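PDB 2PNW: membrane-bound lytic murein transglycosylase from Agrobacterium tumefaciens, which probably cleaves the glycan strands of bacterial peptidoglycan without hydrolysis, leaving 1,6-anhydromuramoyl ends, as lytic transglycosylases of the MltA family do. Local coordinates for residues I52-L57 and T295-P299; N82-I88 and F358-R364. One frame throughout, in Å; residues are numbered along the deposited sequence.

How the interactions relate
From the N terminus the chain first passes 52-57, at the start of helix 54-66, and soon after 82-88, on strand 83-89. It then makes a long excursion through the MltA-specific insert before returning through 295-299 and, near the C terminus, 358-364. Interaction 1 closes a loop of 237 residues and interaction 2 one of 269. Their segments alternate along the chain, so the two loops cross. Both tie the N-terminal part to the returning C-terminal part. The contacts meet directly: Pro299 O and Leu361 N, 2.9 Å apart, probably form a hydrogen bond, and Ile52 CD1 packs on Leu362 CD2 at 3.7 Å.

Interaction 1: I52-L57 and T295-P299; sequences ITAAEL and TFGLP
This buried contact sets the start of helix 54-66 against the turn that leads into strand 299-304. One polar bond and two apolar patches join them. Thr295 OG1 donates to Ile52 O at 2.5 Å, though so short a length is doubtful. The rotation of Thr295 (chi1 -55°) turns OG1 toward the Ile52 carbonyl and leaves CG2 against the same oxygen. A water bridges the hydroxyl to Ile52 N. Three partners thus hold it: Ile52 O, the water and Gly48 N.

The apolar part centres on Leu298. Its CD1 lies 3.8 Å from Ile52 CB, the two side chains running at a slant to each other. Its other branch, CD2, is 4.2 Å from Leu57 CD1. Leu57 spreads its methyls over the turn: CD2 sits 3.4 Å from Phe296 O and CD1 3.4 Å from Gly297 O. Gly297 O is buried here and has no polar partner in the model. Leu57 CD2 also packs on the Gly297 backbone, 3.8 Å from its CA.

The helix start is fixed within its own segment. Glu56 N donates to Thr53 OG1 at 3.0 Å, while Thr53 N donates to Glu56 OE1 at 3.1 Å. Arg369 forms a salt bridge with Glu56 OE2. This is a capping box, and the residues flanking it, Ile52 before and Leu57 after, pack on a type II beta turn, Thr295 to Leu298.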
loop_
_atom_site.group_PDB
_atom_site.type_symbol
_atom_site.label_atom_id
_atom_site.label_comp_id
_atom_site.label_asym_id
_atom_site.label_seq_id
_atom_site.Cartn_x
_atom_site.Cartn_y
_atom_site.Cartn_z
ATOM N N ILE A 52 -4.036 -12.008 -15.504
ATOM C CA ILE A 52 -5.284 -12.480 -14.892
ATOM C C ILE A 52 -6.354 -11.388 -14.831
ATOM O O ILE A 52 -6.133 -10.330 -14.237
ATOM C CB ILE A 52 -5.055 -13.035 -13.479
ATOM C CG1 ILE A 52 -3.897 -14.052 -13.477
ATOM C CG2 ILE A 52 -6.361 -13.644 -12.953
ATOM C CD1 ILE A 52 -4.249 -15.395 -14.096
ATOM N N THR A 53 -7.521 -11.642 -15.428
ATOM C CA THR A 53 -8.556 -10.609 -15.452
ATOM C C THR A 53 -9.373 -10.607 -14.170
ATOM O O THR A 53 -9.466 -11.630 -13.479
ATOM C CB THR A 53 -9.529 -10.793 -16.645
ATOM O OG1 THR A 53 -10.346 -11.943 -16.418
ATOM C CG2 THR A 53 -8.735 -10.971 -17.973
ATOM N N ALA A 54 -9.998 -9.466 -13.879
ATOM C CA ALA A 54 -10.973 -9.389 -12.785
ATOM C C ALA A 54 -12.118 -10.394 -12.948
ATOM O O ALA A 54 -12.585 -10.958 -11.959
ATOM C CB ALA A 54 -11.533 -7.985 -12.665
ATOM N N ALA A 55 -12.592 -10.605 -14.180
ATOM C CA ALA A 55 -13.605 -11.644 -14.418
ATOM C C ALA A 55 -13.134 -13.048 -14.031
ATOM O O ALA A 55 -13.919 -13.840 -13.506
ATOM C CB ALA A 55 -14.077 -11.638 -15.873
ATOM N N GLU A 56 -11.874 -13.367 -14.296
ATOM C CA GLU A 56 -11.306 -14.675 -13.896
ATOM C C GLU A 56 -11.252 -14.791 -12.367
ATOM O O GLU A 56 -11.604 -15.819 -11.793
ATOM C CB GLU A 56 -9.924 -14.888 -14.525
ATOM C CG GLU A 56 -10.038 -15.257 -16.026
ATOM C CD GLU A 56 -8.723 -15.261 -16.794
ATOM O OE1 GLU A 56 -7.776 -14.493 -16.485
ATOM O OE2 GLU A 56 -8.639 -16.069 -17.739
ATOM N N LEU A 57 -10.826 -13.718 -11.717
ATOM C CA LEU A 57 -10.843 -13.659 -10.247
ATOM C C LEU A 57 -12.251 -13.875 -9.688
ATOM O O LEU A 57 -12.431 -14.596 -8.711
ATOM C CB LEU A 57 -10.299 -12.320 -9.756
ATOM C CG LEU A 57 -10.444 -11.999 -8.242
ATOM C CD1 LEU A 57 -9.619 -12.939 -7.365
ATOM C CD2 LEU A 57 -10.118 -10.540 -7.945
ATOM N N THR A 295 -2.817 -8.285 -10.777
ATOM C CA THR A 295 -4.216 -7.903 -10.637
ATOM C C THR A 295 -4.589 -7.979 -9.158
ATOM O O THR A 295 -4.270 -8.971 -8.505
ATOM C CB THR A 295 -5.120 -8.885 -11.447
ATOM O OG1 THR A 295 -4.678 -8.914 -12.821
ATOM C CG2 THR A 295 -6.593 -8.452 -11.382
ATOM N N PHE A 296 -5.244 -6.938 -8.630
ATOM C CA PHE A 296 -5.717 -6.948 -7.238
ATOM C C PHE A 296 -6.664 -8.113 -6.935
ATOM O O PHE A 296 -7.399 -8.580 -7.817
ATOM C CB PHE A 296 -6.435 -5.641 -6.886
ATOM C CG PHE A 296 -5.536 -4.416 -6.901
ATOM C CD1 PHE A 296 -4.238 -4.469 -6.411
ATOM C CD2 PHE A 296 -6.018 -3.210 -7.382
ATOM C CE1 PHE A 296 -3.404 -3.321 -6.414
ATOM C CE2 PHE A 296 -5.191 -2.048 -7.389
ATOM C CZ PHE A 296 -3.889 -2.116 -6.907
ATOM N N GLY A 297 -6.643 -8.566 -5.687
ATOM C CA GLY A 297 -7.592 -9.568 -5.226
ATOM C C GLY A 297 -7.086 -10.996 -5.302
ATOM O O GLY A 297 -7.724 -11.881 -4.757
ATOM N N LEU A 298 -5.984 -11.227 -6.006
ATOM C CA LEU A 298 -5.455 -12.584 -6.154
ATOM C C LEU A 298 -4.702 -13.017 -4.896
ATOM O O LEU A 298 -4.077 -12.178 -4.247
ATOM C CB LEU A 298 -4.522 -12.651 -7.354
ATOM C CG LEU A 298 -5.298 -12.686 -8.663
ATOM C CD1 LEU A 298 -4.362 -12.364 -9.790
ATOM C CD2 LEU A 298 -5.907 -14.088 -8.825
ATOM N N PRO A 299 -4.782 -14.313 -4.539
ATOM C CA PRO A 299 -4.022 -14.805 -3.386
ATOM C C PRO A 299 -2.550 -15.015 -3.717
ATOM O O PRO A 299 -2.216 -15.489 -4.818
ATOM C CB PRO A 299 -4.689 -16.172 -3.052
ATOM C CG PRO A 299 -5.923 -16.244 -3.948
ATOM C CD PRO A 299 -5.599 -15.385 -5.144
HETATM O O HOH W 1 -2.514 -10.448 -13.550
#

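Interaction 2: N82-I88 and F358-R364; sequences NSVPFRI and FYILLPR
Strands 83-88 and 358-363 pair antiparallel, and their side chains interlock on both faces of the sheet. Val84 and Leu362 exchange two backbone hydrogen bonds, as do Phe86 and Ile360. Ile88 N adds a nearly straight bond of 2.9 Å to Phe358 O. Between these pairs, alpha carbons come close to carbonyls, with Tyr359 CA 3.1 Å from Phe86 O.

On the face of Val84, Phe86 and Ile88, the Phe86 ring is the main bump. Leu362 crosses it at about a right angle and brings CD1 to within 3.6 Å of Phe86 CE2. At the base of the side chain, Ile360 CG2 approaches Phe86 CB. Ile88 CD1 fits between the CB atoms of Phe358 and Ile360, 4.1 and 4.0 Å away. Phe300 touches both Ile88 and Ile360 on this side.

On the face of Pro85 and Arg87, Leu361 forks. Its CD2 presses on Pro85 CB at 3.5 Å, tighter than usual, while CD1 meets Ser83 OG. That hydroxyl hydrogen-bonds to Phe79 O in the preceding helix. Arg87 runs alongside Tyr359, both pointing the same way, with guanidinium and ring planes 66° apart. Its chain extends from CG anti to N (chi1 -173°) and bends only at chi3, laying NE 3.7 Å from Tyr359 CE1. That approach is oblique; Arg87 NH2 lies at the ring edge, in its plane.

At the far end, Arg364 curls back across Val84 at about a right angle, and Val84 CG2 lies over one face of its guanidinium. Arg364 N donates a weak hydrogen bond to Asn82 O.

Strand 353-363 also pairs with strand 299-304, and strand 83-89 with strand 8-11. This antiparallel strand pair joins the N-terminal part to the 3D domain strand, consistent with the double-psi beta-barrel of MltA-type enzymes.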
loop_
_atom_site.group_PDB
_atom_site.type_symbol
_atom_site.label_atom_id
_atom_site.label_comp_id
_atom_site.label_asym_id
_atom_site.label_seq_id
_atom_site.Cartn_x
_atom_site.Cartn_y
_atom_site.Cartn_z
ATOM N N ASN A 82 -9.674 -25.211 -5.816
ATOM C CA ASN A 82 -10.172 -24.178 -6.724
ATOM C C ASN A 82 -9.113 -23.246 -7.321
ATOM O O ASN A 82 -9.427 -22.356 -8.129
ATOM C CB ASN A 82 -11.274 -23.381 -6.019
ATOM C CG ASN A 82 -12.493 -24.221 -5.738
ATOM O OD1 ASN A 82 -13.076 -24.813 -6.656
ATOM N ND2 ASN A 82 -12.881 -24.303 -4.464
ATOM N N SER A 83 -7.855 -23.469 -6.951
ATOM C CA SER A 83 -6.766 -22.670 -7.500
ATOM C C SER A 83 -5.518 -23.517 -7.755
ATOM O O SER A 83 -5.387 -24.636 -7.231
ATOM C CB SER A 83 -6.446 -21.497 -6.575
ATOM O OG SER A 83 -5.847 -21.941 -5.358
ATOM N N VAL A 84 -4.606 -22.977 -8.556
ATOM C CA VAL A 84 -3.344 -23.647 -8.875
ATOM C C VAL A 84 -2.188 -22.705 -8.555
ATOM O O VAL A 84 -2.181 -21.576 -9.044
ATOM C CB VAL A 84 -3.286 -24.018 -10.366
ATOM C CG1 VAL A 84 -1.942 -24.703 -10.704
ATOM C CG2 VAL A 84 -4.473 -24.899 -10.756
ATOM N N PRO A 85 -1.200 -23.165 -7.748
ATOM C CA PRO A 85 -0.088 -22.311 -7.333
ATOM C C PRO A 85 1.075 -22.303 -8.331
ATOM O O PRO A 85 1.415 -23.350 -8.933
ATOM C CB PRO A 85 0.371 -22.940 -6.014
ATOM C CG PRO A 85 -0.065 -24.392 -6.082
ATOM C CD PRO A 85 -1.066 -24.538 -7.213
ATOM N N PHE A 86 1.690 -21.133 -8.471
ATOM C CA PHE A 86 2.827 -20.922 -9.370
ATOM C C PHE A 86 3.889 -20.111 -8.634
ATOM O O PHE A 86 3.575 -19.076 -8.038
ATOM C CB PHE A 86 2.393 -20.116 -10.594
ATOM C CG PHE A 86 1.470 -20.846 -11.517
ATOM C CD1 PHE A 86 1.954 -21.399 -12.696
ATOM C CD2 PHE A 86 0.120 -20.970 -11.227
ATOM C CE1 PHE A 86 1.105 -22.068 -13.568
ATOM C CE2 PHE A 86 -0.737 -21.648 -12.090
ATOM C CZ PHE A 86 -0.236 -22.194 -13.270
ATOM N N ARG A 87 5.132 -20.579 -8.668
ATOM C CA ARG A 87 6.257 -19.816 -8.134
ATOM C C ARG A 87 6.553 -18.667 -9.082
ATOM O O ARG A 87 6.649 -18.866 -10.295
ATOM C CB ARG A 87 7.502 -20.706 -8.002
ATOM C CG ARG A 87 8.684 -20.046 -7.294
ATOM C CD ARG A 87 9.920 -20.982 -7.256
ATOM N NE ARG A 87 9.765 -22.008 -6.218
ATOM C CZ ARG A 87 9.560 -23.298 -6.467
ATOM N NH1 ARG A 87 9.519 -23.736 -7.724
ATOM N NH2 ARG A 87 9.408 -24.153 -5.457
ATOM N N ILE A 88 6.672 -17.463 -8.542
ATOM C CA ILE A 88 7.091 -16.315 -9.344
ATOM C C ILE A 88 8.616 -16.192 -9.244
ATOM O O ILE A 88 9.164 -16.101 -8.147
ATOM C CB ILE A 88 6.416 -15.007 -8.886
ATOM C CG1 ILE A 88 4.886 -15.125 -8.997
ATOM C CG2 ILE A 88 6.941 -13.803 -9.705
ATOM C CD1 ILE A 88 4.122 -13.988 -8.308
ATOM N N PHE A 358 7.712 -15.810 -3.596
ATOM C CA PHE A 358 6.307 -15.480 -3.921
ATOM C C PHE A 358 5.657 -16.603 -4.722
ATOM O O PHE A 358 6.223 -17.043 -5.714
ATOM C CB PHE A 358 6.256 -14.202 -4.776
ATOM C CG PHE A 358 6.317 -12.924 -3.984
ATOM C CD1 PHE A 358 7.299 -12.725 -3.021
ATOM C CD2 PHE A 358 5.390 -11.913 -4.222
ATOM C CE1 PHE A 358 7.354 -11.540 -2.278
ATOM C CE2 PHE A 358 5.439 -10.709 -3.507
ATOM C CZ PHE A 358 6.421 -10.525 -2.527
ATOM N N TYR A 359 4.478 -17.071 -4.307
ATOM C CA TYR A 359 3.712 -18.033 -5.111
ATOM C C TYR A 359 2.333 -17.426 -5.310
ATOM O O TYR A 359 1.696 -17.040 -4.337
ATOM C CB TYR A 359 3.562 -19.398 -4.412
ATOM C CG TYR A 359 4.840 -20.060 -3.931
ATOM C CD1 TYR A 359 5.455 -21.064 -4.688
ATOM C CD2 TYR A 359 5.428 -19.690 -2.720
ATOM C CE1 TYR A 359 6.624 -21.678 -4.254
ATOM C CE2 TYR A 359 6.618 -20.292 -2.271
ATOM C CZ TYR A 359 7.204 -21.293 -3.046
ATOM O OH TYR A 359 8.362 -21.922 -2.595
ATOM N N ILE A 360 1.865 -17.345 -6.548
ATOM C CA ILE A 360 0.526 -16.805 -6.815
ATOM C C ILE A 360 -0.446 -17.974 -7.012
ATOM O O ILE A 360 -0.079 -19.021 -7.591
ATOM C CB ILE A 360 0.530 -15.792 -8.025
ATOM C CG1 ILE A 360 -0.826 -15.082 -8.164
ATOM C CG2 ILE A 360 0.916 -16.485 -9.346
ATOM C CD1 ILE A 360 -0.826 -13.977 -9.258
ATOM N N LEU A 361 -1.672 -17.830 -6.512
ATOM C CA LEU A 361 -2.667 -18.877 -6.699
ATOM C C LEU A 361 -3.613 -18.410 -7.792
ATOM O O LEU A 361 -4.323 -17.408 -7.619
ATOM C CB LEU A 361 -3.434 -19.175 -5.411
ATOM C CG LEU A 361 -2.695 -19.600 -4.128
ATOM C CD1 LEU A 361 -3.708 -20.151 -3.121
ATOM C CD2 LEU A 361 -1.629 -20.634 -4.390
ATOM N N LEU A 362 -3.609 -19.107 -8.926
ATOM C CA LEU A 362 -4.493 -18.716 -10.039
ATOM C C LEU A 362 -5.781 -19.499 -10.012
ATOM O O LEU A 362 -5.754 -20.710 -9.802
ATOM C CB LEU A 362 -3.808 -18.908 -11.398
ATOM C CG LEU A 362 -2.432 -18.273 -11.596
ATOM C CD1 LEU A 362 -2.001 -18.399 -13.041
ATOM C CD2 LEU A 362 -2.474 -16.796 -11.187
ATOM N N PRO A 363 -6.918 -18.820 -10.263
ATOM C CA PRO A 363 -8.191 -19.502 -10.441
ATOM C C PRO A 363 -7.993 -20.595 -11.493
ATOM O O PRO A 363 -7.284 -20.377 -12.499
ATOM C CB PRO A 363 -9.096 -18.404 -11.011
ATOM C CG PRO A 363 -8.509 -17.112 -10.522
ATOM C CD PRO A 363 -7.040 -17.350 -10.424
ATOM N N ARG A 364 -8.595 -21.763 -11.280
ATOM C CA ARG A 364 -8.185 -22.912 -12.089
ATOM C C ARG A 364 -8.508 -22.820 -13.585
ATOM O O ARG A 364 -7.738 -23.335 -14.392
ATOM C CB ARG A 364 -8.463 -24.275 -11.404
ATOM C CG ARG A 364 -9.824 -24.873 -11.557
ATOM C CD ARG A 364 -9.984 -26.133 -10.656
ATOM N NE ARG A 364 -8.962 -27.151 -10.901
ATOM C CZ ARG A 364 -7.890 -27.372 -10.132
ATOM N NH1 ARG A 364 -7.026 -28.324 -10.464
ATOM N NH2 ARG A 364 -7.666 -26.644 -9.033
HETATM O O HOH W 2 -11.562 -21.776 -9.711
HETATM O O HOH W 3 9.695 -15.548 -5.477
#